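Side-chain contacts in DyP2 (Amycolatopsis sp. ATCC 39116, PDB 4G2C), which probably uses hydrogen peroxide at a haem to oxidise dyes and lignin-related substrates, as a multifunctional bacterial dye peroxidase: residues Leu67-Leu72 with Gly402-Ala407; Asp165-Leu170 with Ser269-Arg274; Asn414-Thr419 with Gly479-Met484. All blocks are in the same frame, centred on the assembly; numbering follows the deposited sequence.

In the fold
From the N terminus, strand 66-74 opens the first loop. About a hundred residues on, strand 166-172 pairs with it, and contact 2 then closes the shorter loop by packing 165-170 on 269-274. Contact 1 closes later, when 402-407 returns to 67-72, so the whole span of contact 2 lies within that of contact 1. Contact 3 follows in series: helix 416-424 comes straight after strand 402-409 and meets the last strand, 474-484. Contacts 1 and 2 join two antiparallel sheets across one apolar core; F271 and M406, side by side on the second sheet, link them. Contact 3 fastens a haem-pocket helix to the second sheet, where F416 touches F405 of contact 1.

Contact 1 (Leu67-Leu72 with Gly402-Ala407); sequences LTVLFL and GLLFMA. With HEM (protoporphyrin IX containing Fe), chain C.
Strand 67-72, carrying L67 and V69, passes strand 402-407, carrying L404 and M406, at an axis separation of 11.3 Å and an angle of 69°, a spacing that leaves side chains alone to bridge the two backbones. The CB atoms of these four residues all point toward the opposite strand, and two apolar pairs form, each tip to tip. In the first, the CD2 methyl of L67 meets the terminal CE methyl of M406 at 3.5 Å, closer than carbons usually pack. M406 gets there by running straight out as far as SD and then turning: its chi3 of -91° swings CE off the line of the chain toward the leucine. In the second, V69 CG2 touches L404 CD1 at a more relaxed 4.0 Å. CD1 of L404 also comes within 4.5 Å of L67 CD2, which draws both pairs into a single cluster. Two antiparallel sheets face each other here, one from the dimeric alpha+beta barrel domain of the DyP family and one from the haem-binding part of the chain, and the methyl groups form part of the apolar layer between them. F273 contributes to the same layer, lying against both V69 and L404. Strand alternation gives 402-407 a second role on its other side, where L403 and F405 turn to the cofactor rather than to strand 67-72. The F405 ring lies nearly parallel to the porphyrin, with CE1 of F405 3.4 Å from haem C2C and the haem methyl CMC above one face, offset toward the rim. L403 adds an aliphatic contact alongside, its CD2 lying 3.9 Å from haem C3B.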
loop_
_atom_site.group_PDB
_atom_site.type_symbol
_atom_site.label_atom_id
_atom_site.label_comp_id
_atom_site.label_asym_id
_atom_site.label_seq_id
_atom_site.Cartn_x
_atom_site.Cartn_y
_atom_site.Cartn_z
ATOM N N LEU A 67 -11.300 7.674 6.774
ATOM C CA LEU A 67 -11.019 6.372 7.350
ATOM C C LEU A 67 -10.731 6.486 8.836
ATOM O O LEU A 67 -9.903 7.292 9.263
ATOM C CB LEU A 67 -9.821 5.729 6.645
ATOM C CG LEU A 67 -9.261 4.459 7.281
ATOM C CD1 LEU A 67 -10.253 3.314 7.125
ATOM C CD2 LEU A 67 -7.925 4.107 6.651
ATOM N N THR A 68 -11.428 5.671 9.617
ATOM C CA THR A 68 -11.134 5.518 11.035
ATOM C C THR A 68 -10.511 4.146 11.255
ATOM O O THR A 68 -11.047 3.152 10.784
ATOM C CB THR A 68 -12.425 5.653 11.893
ATOM O OG1 THR A 68 -12.688 7.041 12.142
ATOM C CG2 THR A 68 -12.275 4.920 13.228
ATOM N N VAL A 69 -9.362 4.106 11.934
ATOM C CA VAL A 69 -8.668 2.856 12.252
ATOM C C VAL A 69 -8.714 2.637 13.757
ATOM O O VAL A 69 -8.349 3.531 14.520
ATOM C CB VAL A 69 -7.175 2.908 11.859
ATOM C CG1 VAL A 69 -6.520 1.569 12.094
ATOM C CG2 VAL A 69 -6.992 3.355 10.402
ATOM N N LEU A 70 -9.147 1.451 14.180
ATOM C CA LEU A 70 -9.275 1.126 15.598
ATOM C C LEU A 70 -8.498 -0.140 15.921
ATOM O O LEU A 70 -8.772 -1.197 15.364
ATOM C CB LEU A 70 -10.745 0.941 15.971
ATOM C CG LEU A 70 -11.686 2.149 15.848
ATOM C CD1 LEU A 70 -13.112 1.734 16.188
ATOM C CD2 LEU A 70 -11.235 3.309 16.743
ATOM N N PHE A 71 -7.510 -0.027 16.800
ATOM C CA PHE A 71 -6.779 -1.190 17.281
ATOM C C PHE A 71 -7.373 -1.635 18.605
ATOM O O PHE A 71 -7.606 -0.816 19.492
ATOM C CB PHE A 71 -5.297 -0.871 17.429
ATOM C CG PHE A 71 -4.674 -0.352 16.165
ATOM C CD1 PHE A 71 -4.553 -1.173 15.046
ATOM C CD2 PHE A 71 -4.228 0.953 16.084
ATOM C CE1 PHE A 71 -3.989 -0.702 13.877
ATOM C CE2 PHE A 71 -3.675 1.438 14.910
ATOM C CZ PHE A 71 -3.551 0.610 13.804
ATOM N N LEU A 72 -7.638 -2.928 18.729
ATOM C CA LEU A 72 -8.381 -3.450 19.875
ATOM C C LEU A 72 -7.526 -4.379 20.726
ATOM O O LEU A 72 -6.535 -4.946 20.243
ATOM C CB LEU A 72 -9.609 -4.209 19.391
ATOM C CG LEU A 72 -10.537 -3.490 18.409
ATOM C CD1 LEU A 72 -11.728 -4.370 18.071
ATOM C CD2 LEU A 72 -10.990 -2.129 18.937
ATOM N N GLY A 402 1.509 12.102 7.009
ATOM C CA GLY A 402 2.204 10.996 6.390
ATOM C C GLY A 402 1.279 9.944 5.847
ATOM O O GLY A 402 0.144 10.246 5.446
ATOM N N LEU A 403 1.756 8.700 5.834
ATOM C CA LEU A 403 0.983 7.633 5.221
ATOM C C LEU A 403 0.641 6.510 6.178
ATOM O O LEU A 403 1.514 5.936 6.825
ATOM C CB LEU A 403 1.708 7.060 3.985
ATOM C CG LEU A 403 1.018 5.915 3.211
ATOM C CD1 LEU A 403 -0.264 6.380 2.507
ATOM C CD2 LEU A 403 1.984 5.292 2.187
ATOM N N LEU A 404 -0.645 6.186 6.239
ATOM C CA LEU A 404 -1.066 4.965 6.887
ATOM C C LEU A 404 -0.870 3.876 5.832
ATOM O O LEU A 404 -1.769 3.595 5.050
ATOM C CB LEU A 404 -2.527 5.051 7.352
ATOM C CG LEU A 404 -2.933 6.073 8.429
ATOM C CD1 LEU A 404 -4.425 5.957 8.733
ATOM C CD2 LEU A 404 -2.138 5.908 9.708
ATOM N N PHE A 405 0.329 3.306 5.768
ATOM C CA PHE A 405 0.595 2.300 4.746
ATOM C C PHE A 405 -0.193 1.030 5.033
ATOM O O PHE A 405 -0.141 0.492 6.135
ATOM C CB PHE A 405 2.095 1.992 4.632
ATOM C CG PHE A 405 2.411 0.912 3.619
ATOM C CD1 PHE A 405 2.569 1.225 2.275
ATOM C CD2 PHE A 405 2.517 -0.418 4.010
ATOM C CE1 PHE A 405 2.840 0.239 1.339
ATOM C CE2 PHE A 405 2.792 -1.412 3.081
ATOM C CZ PHE A 405 2.958 -1.084 1.741
ATOM N N MET A 406 -0.944 0.554 4.052
ATOM C CA MET A 406 -1.687 -0.699 4.212
ATOM C C MET A 406 -1.549 -1.561 2.967
ATOM O O MET A 406 -1.498 -1.030 1.859
ATOM C CB MET A 406 -3.161 -0.402 4.515
ATOM C CG MET A 406 -3.358 0.285 5.863
ATOM S SD MET A 406 -5.068 0.640 6.257
ATOM C CE MET A 406 -5.182 2.299 5.573
ATOM N N ALA A 407 -1.482 -2.884 3.144
ATOM C CA ALA A 407 -1.402 -3.811 2.006
ATOM C C ALA A 407 -1.911 -5.200 2.370
ATOM O O ALA A 407 -1.783 -5.634 3.509
ATOM C CB ALA A 407 0.024 -3.898 1.476
HETATM C CHA HEM C . 4.195 3.404 -5.887
HETATM C CHB HEM C . 4.953 6.874 -2.569
HETATM C CHC HEM C . 5.579 3.517 0.886
HETATM C CHD HEM C . 5.609 0.111 -2.553
HETATM C C1A HEM C . 4.327 4.636 -5.292
HETATM C C2A HEM C . 4.155 5.911 -5.958
HETATM C C3A HEM C . 4.361 6.860 -5.036
HETATM C C4A HEM C . 4.665 6.226 -3.766
HETATM C CMA HEM C . 4.290 8.380 -5.264
HETATM C CAA HEM C . 3.795 6.094 -7.459
HETATM C CBA HEM C . 2.276 5.999 -7.632
HETATM C CGA HEM C . 1.810 4.570 -7.787
HETATM O O1A HEM C . 2.311 3.844 -8.666
HETATM O O2A HEM C . 0.921 4.131 -7.029
HETATM C C1B HEM C . 5.201 6.293 -1.333
HETATM C C2B HEM C . 5.443 6.968 -0.059
HETATM C C3B HEM C . 5.612 6.020 0.884
HETATM C C4B HEM C . 5.466 4.730 0.257
HETATM C CMB HEM C . 5.514 8.504 0.134
HETATM C CAB HEM C . 5.877 6.183 2.398
HETATM C CBB HEM C . 5.582 7.322 3.029
HETATM C C1C HEM C . 5.720 2.308 0.240
HETATM C C2C HEM C . 6.143 1.059 0.853
HETATM C C3C HEM C . 6.131 0.117 -0.104
HETATM C C4C HEM C . 5.710 0.744 -1.341
HETATM C CMC HEM C . 6.498 0.856 2.354
HETATM C CAC HEM C . 6.537 -1.371 0.033
HETATM C CBC HEM C . 7.324 -1.792 1.036
HETATM C C1D HEM C . 5.180 0.664 -3.741
HETATM C C2D HEM C . 4.872 -0.101 -4.920
HETATM C C3D HEM C . 4.419 0.937 -5.935
HETATM C C4D HEM C . 4.512 2.210 -5.292
HETATM C CMD HEM C . 4.968 -1.627 -5.091
HETATM C CAD HEM C . 3.992 0.710 -7.371
HETATM C CBD HEM C . 5.292 0.462 -8.110
HETATM C CGD HEM C . 4.865 0.086 -9.501
HETATM O O1D HEM C . 4.085 -0.894 -9.631
HETATM O O2D HEM C . 5.274 0.805 -10.452
HETATM N NA HEM C . 4.625 4.860 -3.968
HETATM N NB HEM C . 5.221 4.933 -1.088
HETATM N NC HEM C . 5.466 2.078 -1.103
HETATM N ND HEM C . 4.955 2.011 -4.004
HETATM FE FE HEM C . 5.253 3.556 -2.553
#

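Contact 2 (Asp165-Leu170 with Ser269-Arg274); sequences DAVLLL and SYFVFR
V167 and L169 are the residues of 165-170 that reach F271 on the facing strand. The segment starts with D165, where the backbone makes a classic beta bulge: D165 and A166 both stand opposite L72 of the adjacent strand, while the D165 carboxylate is held by H122 and by the backbone N of F74. From V167 onward the regular alternation of the strand takes over. V167 sends CG1 to the ring of F271, reaching CE2 at 4.4 Å, a light contact. Both strands are inner strands of separate antiparallel sheets, packed face to face as expected for the alpha+beta barrel of dye peroxidases, so from V167 on alternate side chains enter the layer between the sheets. L168 accordingly points to the other side, against L72. L169 makes the firmer contact: its CD1 methyl lies 3.6 Å from F271 CZ and 4.1 Å from CE2 of the same ring. The methyl approaches the ring obliquely; a chi1 of -177° holds the F271 ring extended from its strand to meet it. The F271 ring also meets that of F408, their planes at about 45°, and touches M406.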
loop_
_atom_site.group_PDB
_atom_site.type_symbol
_atom_site.label_atom_id
_atom_site.label_comp_id
_atom_site.label_asym_id
_atom_site.label_seq_id
_atom_site.Cartn_x
_atom_site.Cartn_y
_atom_site.Cartn_z
ATOM N N ASP A 165 -4.732 -7.049 19.422
ATOM C CA ASP A 165 -5.432 -8.261 19.050
ATOM C C ASP A 165 -6.187 -8.112 17.731
ATOM O O ASP A 165 -6.318 -9.074 16.970
ATOM C CB ASP A 165 -6.365 -8.696 20.177
ATOM C CG ASP A 165 -5.596 -9.193 21.394
ATOM O OD1 ASP A 165 -4.703 -10.043 21.203
ATOM O OD2 ASP A 165 -5.867 -8.722 22.526
ATOM N N ALA A 166 -6.658 -6.906 17.448
ATOM C CA ALA A 166 -7.521 -6.728 16.297
ATOM C C ALA A 166 -7.478 -5.318 15.707
ATOM O O ALA A 166 -7.192 -4.338 16.400
ATOM C CB ALA A 166 -8.957 -7.121 16.658
ATOM N N VAL A 167 -7.772 -5.209 14.418
ATOM C CA VAL A 167 -7.936 -3.886 13.836
ATOM C C VAL A 167 -9.303 -3.760 13.190
ATOM O O VAL A 167 -9.816 -4.711 12.594
ATOM C CB VAL A 167 -6.841 -3.561 12.807
ATOM C CG1 VAL A 167 -6.920 -4.530 11.619
ATOM C CG2 VAL A 167 -6.973 -2.119 12.344
ATOM N N LEU A 168 -9.903 -2.588 13.332
ATOM C CA LEU A 168 -11.155 -2.291 12.648
ATOM C C LEU A 168 -10.893 -1.166 11.664
ATOM O O LEU A 168 -10.245 -0.171 12.013
ATOM C CB LEU A 168 -12.221 -1.848 13.642
ATOM C CG LEU A 168 -13.010 -2.959 14.317
ATOM C CD1 LEU A 168 -12.099 -4.105 14.659
ATOM C CD2 LEU A 168 -13.681 -2.404 15.568
ATOM N N LEU A 169 -11.368 -1.334 10.436
ATOM C CA LEU A 169 -11.295 -0.276 9.442
ATOM C C LEU A 169 -12.716 0.160 9.078
ATOM O O LEU A 169 -13.542 -0.648 8.665
ATOM C CB LEU A 169 -10.525 -0.748 8.202
ATOM C CG LEU A 169 -9.114 -1.300 8.474
ATOM C CD1 LEU A 169 -8.525 -1.957 7.219
ATOM C CD2 LEU A 169 -8.179 -0.212 8.988
ATOM N N LEU A 170 -12.993 1.442 9.269
ATOM C CA LEU A 170 -14.276 2.026 8.931
ATOM C C LEU A 170 -14.031 3.116 7.903
ATOM O O LEU A 170 -13.430 4.145 8.220
ATOM C CB LEU A 170 -14.918 2.654 10.170
ATOM C CG LEU A 170 -15.364 1.778 11.334
ATOM C CD1 LEU A 170 -14.187 0.996 11.944
ATOM C CD2 LEU A 170 -16.065 2.673 12.368
ATOM N N SER A 269 -6.914 -12.804 3.871
ATOM C CA SER A 269 -5.654 -12.253 3.430
ATOM C C SER A 269 -4.888 -11.632 4.604
ATOM O O SER A 269 -5.494 -11.085 5.520
ATOM C CB SER A 269 -5.907 -11.216 2.325
ATOM O OG SER A 269 -4.693 -10.821 1.716
ATOM N N TYR A 270 -3.558 -11.733 4.567
ATOM C CA TYR A 270 -2.673 -11.028 5.499
ATOM C C TYR A 270 -2.602 -9.517 5.216
ATOM O O TYR A 270 -2.636 -9.063 4.047
ATOM C CB TYR A 270 -1.259 -11.622 5.476
ATOM C CG TYR A 270 -1.208 -13.050 5.913
ATOM C CD1 TYR A 270 -1.239 -13.388 7.269
ATOM C CD2 TYR A 270 -1.148 -14.077 4.978
ATOM C CE1 TYR A 270 -1.199 -14.714 7.672
ATOM C CE2 TYR A 270 -1.103 -15.391 5.366
ATOM C CZ TYR A 270 -1.136 -15.708 6.711
ATOM O OH TYR A 270 -1.097 -17.029 7.100
ATOM N N PHE A 271 -2.492 -8.750 6.296
ATOM C CA PHE A 271 -2.668 -7.298 6.242
ATOM C C PHE A 271 -1.524 -6.622 6.966
ATOM O O PHE A 271 -1.272 -6.913 8.135
ATOM C CB PHE A 271 -4.006 -6.936 6.894
ATOM C CG PHE A 271 -4.355 -5.469 6.852
ATOM C CD1 PHE A 271 -4.678 -4.848 5.654
ATOM C CD2 PHE A 271 -4.413 -4.722 8.027
ATOM C CE1 PHE A 271 -5.016 -3.512 5.628
ATOM C CE2 PHE A 271 -4.759 -3.390 8.011
ATOM C CZ PHE A 271 -5.059 -2.779 6.815
ATOM N N VAL A 272 -0.810 -5.748 6.259
ATOM C CA VAL A 272 0.262 -4.953 6.860
ATOM C C VAL A 272 -0.294 -3.589 7.188
ATOM O O VAL A 272 -0.855 -2.940 6.313
ATOM C CB VAL A 272 1.437 -4.704 5.884
ATOM C CG1 VAL A 272 2.650 -4.147 6.640
ATOM C CG2 VAL A 272 1.800 -5.957 5.130
ATOM N N PHE A 273 -0.155 -3.158 8.441
ATOM C CA PHE A 273 -0.406 -1.760 8.809
ATOM C C PHE A 273 0.880 -1.140 9.352
ATOM O O PHE A 273 1.473 -1.666 10.297
ATOM C CB PHE A 273 -1.530 -1.635 9.853
ATOM C CG PHE A 273 -1.910 -0.211 10.153
ATOM C CD1 PHE A 273 -1.088 0.591 10.929
ATOM C CD2 PHE A 273 -3.070 0.341 9.630
ATOM C CE1 PHE A 273 -1.419 1.920 11.188
ATOM C CE2 PHE A 273 -3.411 1.663 9.886
ATOM C CZ PHE A 273 -2.582 2.449 10.667
ATOM N N ARG A 274 1.325 -0.043 8.739
ATOM C CA ARG A 274 2.514 0.685 9.198
ATOM C C ARG A 274 2.281 2.204 9.103
ATOM O O ARG A 274 2.002 2.726 8.019
ATOM C CB ARG A 274 3.739 0.326 8.349
ATOM C CG ARG A 274 4.478 -0.953 8.719
ATOM C CD ARG A 274 5.362 -1.451 7.556
ATOM N NE ARG A 274 6.619 -0.706 7.420
ATOM C CZ ARG A 274 7.707 -0.979 8.135
ATOM N NH1 ARG A 274 7.668 -1.965 9.015
ATOM N NH2 ARG A 274 8.827 -0.280 7.981
#

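Contact 3 (Asn414-Thr419 with Gly479-Met484); sequences NQFEFT and GEYFFM. With HEM (protoporphyrin IX containing Fe), chain C; ACT (acetate ion), chain E.
This contact is a helix start packed on a strand, F416 and E417 meeting the side chain of Y481. It lies beside the haem pocket of the DyP fold, where helix 416-424 begins next to 474-484, the last strand in the chain. Y481 bridges the gap by itself, its long side chain carrying OH to two side chains of the helix's first turn. F416 and Y481 cross at about a right angle. The hydroxyl comes in at the edge of the F416 ring, near its plane, with OH 3.7 Å from F416 CE2. The same hydroxyl also faces the carboxylate of E417: Y481 OH lies 2.8 Å from E417 OE2 in a weak hydrogen bond whose proton has a second acceptor within reach. The carboxylate and the tyrosine ring are turned 68° apart, and E417 extends beyond CG, with chi2 at -176°, to bring its acid group to the hydroxyl. Its other oxygen, OE1, is engaged more strongly, in a salt bridge with K147 and a hydrogen bond with S136 OG, a setting that would probably favour the charged form. At the strand, Y481 N gives a straight bond to E480 OE2 (2.6 Å, 169°), which uses its anti lone pair. On the haem side, F416 CE1 approaches the vinyl carbon CBC at 3.5 Å and the CG2 methyl of T419 lies 3.7 Å from haem CAC, so one turn of helix serves both sheet and cofactor. That turn is tied at its N-cap residue: Q415 O accepts both T419 N and T419 OG1, each at 3.0 Å, the two donors reaching it from opposite faces of the carbonyl plane.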
loop_
_atom_site.group_PDB
_atom_site.type_symbol
_atom_site.label_atom_id
_atom_site.label_comp_id
_atom_site.label_asym_id
_atom_site.label_seq_id
_atom_site.Cartn_x
_atom_site.Cartn_y
_atom_site.Cartn_z
ATOM N N ASN A 414 7.202 -12.882 1.499
ATOM C CA ASN A 414 7.592 -12.863 0.090
ATOM C C ASN A 414 7.076 -11.637 -0.648
ATOM O O ASN A 414 7.345 -11.470 -1.832
ATOM C CB ASN A 414 7.111 -14.130 -0.630
ATOM C CG ASN A 414 7.771 -14.316 -1.996
ATOM O OD1 ASN A 414 9.000 -14.248 -2.124
ATOM N ND2 ASN A 414 6.957 -14.543 -3.019
ATOM N N GLN A 415 6.321 -10.799 0.055
ATOM C CA GLN A 415 5.654 -9.676 -0.580
ATOM C C GLN A 415 6.022 -8.361 0.110
ATOM O O GLN A 415 6.990 -7.717 -0.310
ATOM C CB GLN A 415 4.136 -9.904 -0.675
ATOM C CG GLN A 415 3.733 -10.785 -1.851
ATOM C CD GLN A 415 2.254 -11.087 -1.874
ATOM O OE1 GLN A 415 1.720 -11.674 -0.935
ATOM N NE2 GLN A 415 1.571 -10.659 -2.940
ATOM N N PHE A 416 5.311 -7.962 1.170
ATOM C CA PHE A 416 5.715 -6.706 1.821
ATOM C C PHE A 416 7.158 -6.748 2.305
ATOM O O PHE A 416 7.943 -5.867 1.975
ATOM C CB PHE A 416 4.840 -6.264 2.995
ATOM C CG PHE A 416 5.536 -5.243 3.867
ATOM C CD1 PHE A 416 5.671 -3.927 3.439
ATOM C CD2 PHE A 416 6.128 -5.620 5.070
ATOM C CE1 PHE A 416 6.353 -2.994 4.197
ATOM C CE2 PHE A 416 6.812 -4.692 5.849
ATOM C CZ PHE A 416 6.925 -3.373 5.410
ATOM N N GLU A 417 7.497 -7.760 3.105
ATOM C CA GLU A 417 8.846 -7.846 3.670
ATOM C C GLU A 417 9.943 -8.031 2.641
ATOM O O GLU A 417 11.014 -7.467 2.782
ATOM C CB GLU A 417 8.942 -8.942 4.725
ATOM C CG GLU A 417 8.055 -8.698 5.933
ATOM C CD GLU A 417 8.264 -9.749 6.982
ATOM O OE1 GLU A 417 8.695 -10.869 6.600
ATOM O OE2 GLU A 417 8.033 -9.447 8.178
ATOM N N PHE A 418 9.688 -8.843 1.619
ATOM C CA PHE A 418 10.629 -8.985 0.515
ATOM C C PHE A 418 10.915 -7.604 -0.088
ATOM O O PHE A 418 12.074 -7.198 -0.255
ATOM C CB PHE A 418 10.044 -9.933 -0.558
ATOM C CG PHE A 418 11.077 -10.519 -1.494
ATOM C CD1 PHE A 418 11.457 -9.843 -2.650
ATOM C CD2 PHE A 418 11.674 -11.746 -1.212
ATOM C CE1 PHE A 418 12.414 -10.388 -3.521
ATOM C CE2 PHE A 418 12.634 -12.298 -2.063
ATOM C CZ PHE A 418 13.005 -11.612 -3.223
ATOM N N THR A 419 9.848 -6.879 -0.419
ATOM C CA THR A 419 9.965 -5.596 -1.118
ATOM C C THR A 419 10.738 -4.573 -0.279
ATOM O O THR A 419 11.628 -3.876 -0.778
ATOM C CB THR A 419 8.573 -5.043 -1.483
ATOM O OG1 THR A 419 7.949 -5.914 -2.444
ATOM C CG2 THR A 419 8.666 -3.629 -2.046
ATOM N N GLY A 479 3.483 -0.261 13.856
ATOM C CA GLY A 479 2.614 -1.015 12.971
ATOM C C GLY A 479 2.448 -2.429 13.462
ATOM O O GLY A 479 3.041 -2.789 14.485
ATOM N N GLU A 480 1.645 -3.229 12.753
ATOM C CA GLU A 480 1.431 -4.635 13.134
ATOM C C GLU A 480 0.933 -5.469 11.958
ATOM O O GLU A 480 0.467 -4.918 10.951
ATOM C CB GLU A 480 0.455 -4.725 14.329
ATOM C CG GLU A 480 0.173 -6.136 14.845
ATOM C CD GLU A 480 1.433 -6.914 15.245
ATOM O OE1 GLU A 480 1.851 -6.837 16.421
ATOM O OE2 GLU A 480 1.995 -7.624 14.389
ATOM N N TYR A 481 1.032 -6.792 12.081
ATOM C CA TYR A 481 0.511 -7.695 11.050
ATOM C C TYR A 481 -0.788 -8.352 11.493
ATOM O O TYR A 481 -0.919 -8.764 12.645
ATOM C CB TYR A 481 1.507 -8.808 10.720
ATOM C CG TYR A 481 2.828 -8.369 10.161
ATOM C CD1 TYR A 481 2.904 -7.364 9.205
ATOM C CD2 TYR A 481 4.014 -8.962 10.598
ATOM C CE1 TYR A 481 4.132 -6.967 8.679
ATOM C CE2 TYR A 481 5.243 -8.576 10.087
ATOM C CZ TYR A 481 5.302 -7.574 9.126
ATOM O OH TYR A 481 6.523 -7.182 8.607
ATOM N N PHE A 482 -1.724 -8.476 10.556
ATOM C CA PHE A 482 -3.054 -9.020 10.827
ATOM C C PHE A 482 -3.487 -10.015 9.728
ATOM O O PHE A 482 -2.816 -10.191 8.721
ATOM C CB PHE A 482 -4.092 -7.895 10.853
ATOM C CG PHE A 482 -3.829 -6.800 11.876
ATOM C CD1 PHE A 482 -2.949 -5.761 11.600
ATOM C CD2 PHE A 482 -4.522 -6.776 13.075
ATOM C CE1 PHE A 482 -2.736 -4.741 12.518
ATOM C CE2 PHE A 482 -4.314 -5.765 13.992
ATOM C CZ PHE A 482 -3.424 -4.746 13.718
ATOM N N PHE A 483 -4.638 -10.632 9.918
ATOM C CA PHE A 483 -5.246 -11.445 8.893
ATOM C C PHE A 483 -6.702 -11.000 8.818
ATOM O O PHE A 483 -7.383 -10.953 9.846
ATOM C CB PHE A 483 -5.145 -12.921 9.296
ATOM C CG PHE A 483 -5.644 -13.882 8.255
ATOM C CD1 PHE A 483 -4.903 -14.134 7.109
ATOM C CD2 PHE A 483 -6.837 -14.555 8.434
ATOM C CE1 PHE A 483 -5.360 -15.033 6.142
ATOM C CE2 PHE A 483 -7.297 -15.463 7.482
ATOM C CZ PHE A 483 -6.557 -15.701 6.332
ATOM N N MET A 484 -7.188 -10.639 7.632
ATOM C CA MET A 484 -8.629 -10.465 7.479
ATOM C C MET A 484 -9.236 -11.824 7.146
ATOM O O MET A 484 -9.029 -12.358 6.064
ATOM C CB MET A 484 -9.017 -9.444 6.401
ATOM C CG MET A 484 -8.079 -8.274 6.187
ATOM S SD MET A 484 -7.681 -7.168 7.558
ATOM C CE MET A 484 -6.450 -8.128 8.415
HETATM C CHA HEM C . 4.195 3.404 -5.887
HETATM C CHB HEM C . 4.953 6.874 -2.569
HETATM C CHC HEM C . 5.579 3.517 0.886
HETATM C CHD HEM C . 5.609 0.111 -2.553
HETATM C C1A HEM C . 4.327 4.636 -5.292
HETATM C C2A HEM C . 4.155 5.911 -5.958
HETATM C C3A HEM C . 4.361 6.860 -5.036
HETATM C C4A HEM C . 4.665 6.226 -3.766
HETATM C CMA HEM C . 4.290 8.380 -5.264
HETATM C CAA HEM C . 3.795 6.094 -7.459
HETATM C CBA HEM C . 2.276 5.999 -7.632
HETATM C CGA HEM C . 1.810 4.570 -7.787
HETATM O O1A HEM C . 2.311 3.844 -8.666
HETATM O O2A HEM C . 0.921 4.131 -7.029
HETATM C C1B HEM C . 5.201 6.293 -1.333
HETATM C C2B HEM C . 5.443 6.968 -0.059
HETATM C C3B HEM C . 5.612 6.020 0.884
HETATM C C4B HEM C . 5.466 4.730 0.257
HETATM C CMB HEM C . 5.514 8.504 0.134
HETATM C CAB HEM C . 5.877 6.183 2.398
HETATM C CBB HEM C . 5.582 7.322 3.029
HETATM C C1C HEM C . 5.720 2.308 0.240
HETATM C C2C HEM C . 6.143 1.059 0.853
HETATM C C3C HEM C . 6.131 0.117 -0.104
HETATM C C4C HEM C . 5.710 0.744 -1.341
HETATM C CMC HEM C . 6.498 0.856 2.354
HETATM C CAC HEM C . 6.537 -1.371 0.033
HETATM C CBC HEM C . 7.324 -1.792 1.036
HETATM C C1D HEM C . 5.180 0.664 -3.741
HETATM C C2D HEM C . 4.872 -0.101 -4.920
HETATM C C3D HEM C . 4.419 0.937 -5.935
HETATM C C4D HEM C . 4.512 2.210 -5.292
HETATM C CMD HEM C . 4.968 -1.627 -5.091
HETATM C CAD HEM C . 3.992 0.710 -7.371
HETATM C CBD HEM C . 5.292 0.462 -8.110
HETATM C CGD HEM C . 4.865 0.086 -9.501
HETATM O O1D HEM C . 4.085 -0.894 -9.631
HETATM O O2D HEM C . 5.274 0.805 -10.452
HETATM N NA HEM C . 4.625 4.860 -3.968
HETATM N NB HEM C . 5.221 4.933 -1.088
HETATM N NC HEM C . 5.466 2.078 -1.103
HETATM N ND HEM C . 4.955 2.011 -4.004
HETATM FE FE HEM C . 5.253 3.556 -2.553
HETATM C C ACT E . 3.022 -14.738 -3.655
HETATM O O ACT E . 2.988 -15.127 -4.856
HETATM O OXT ACT E . 4.124 -14.409 -3.142
HETATM C CH3 ACT E . 1.773 -14.660 -2.850
#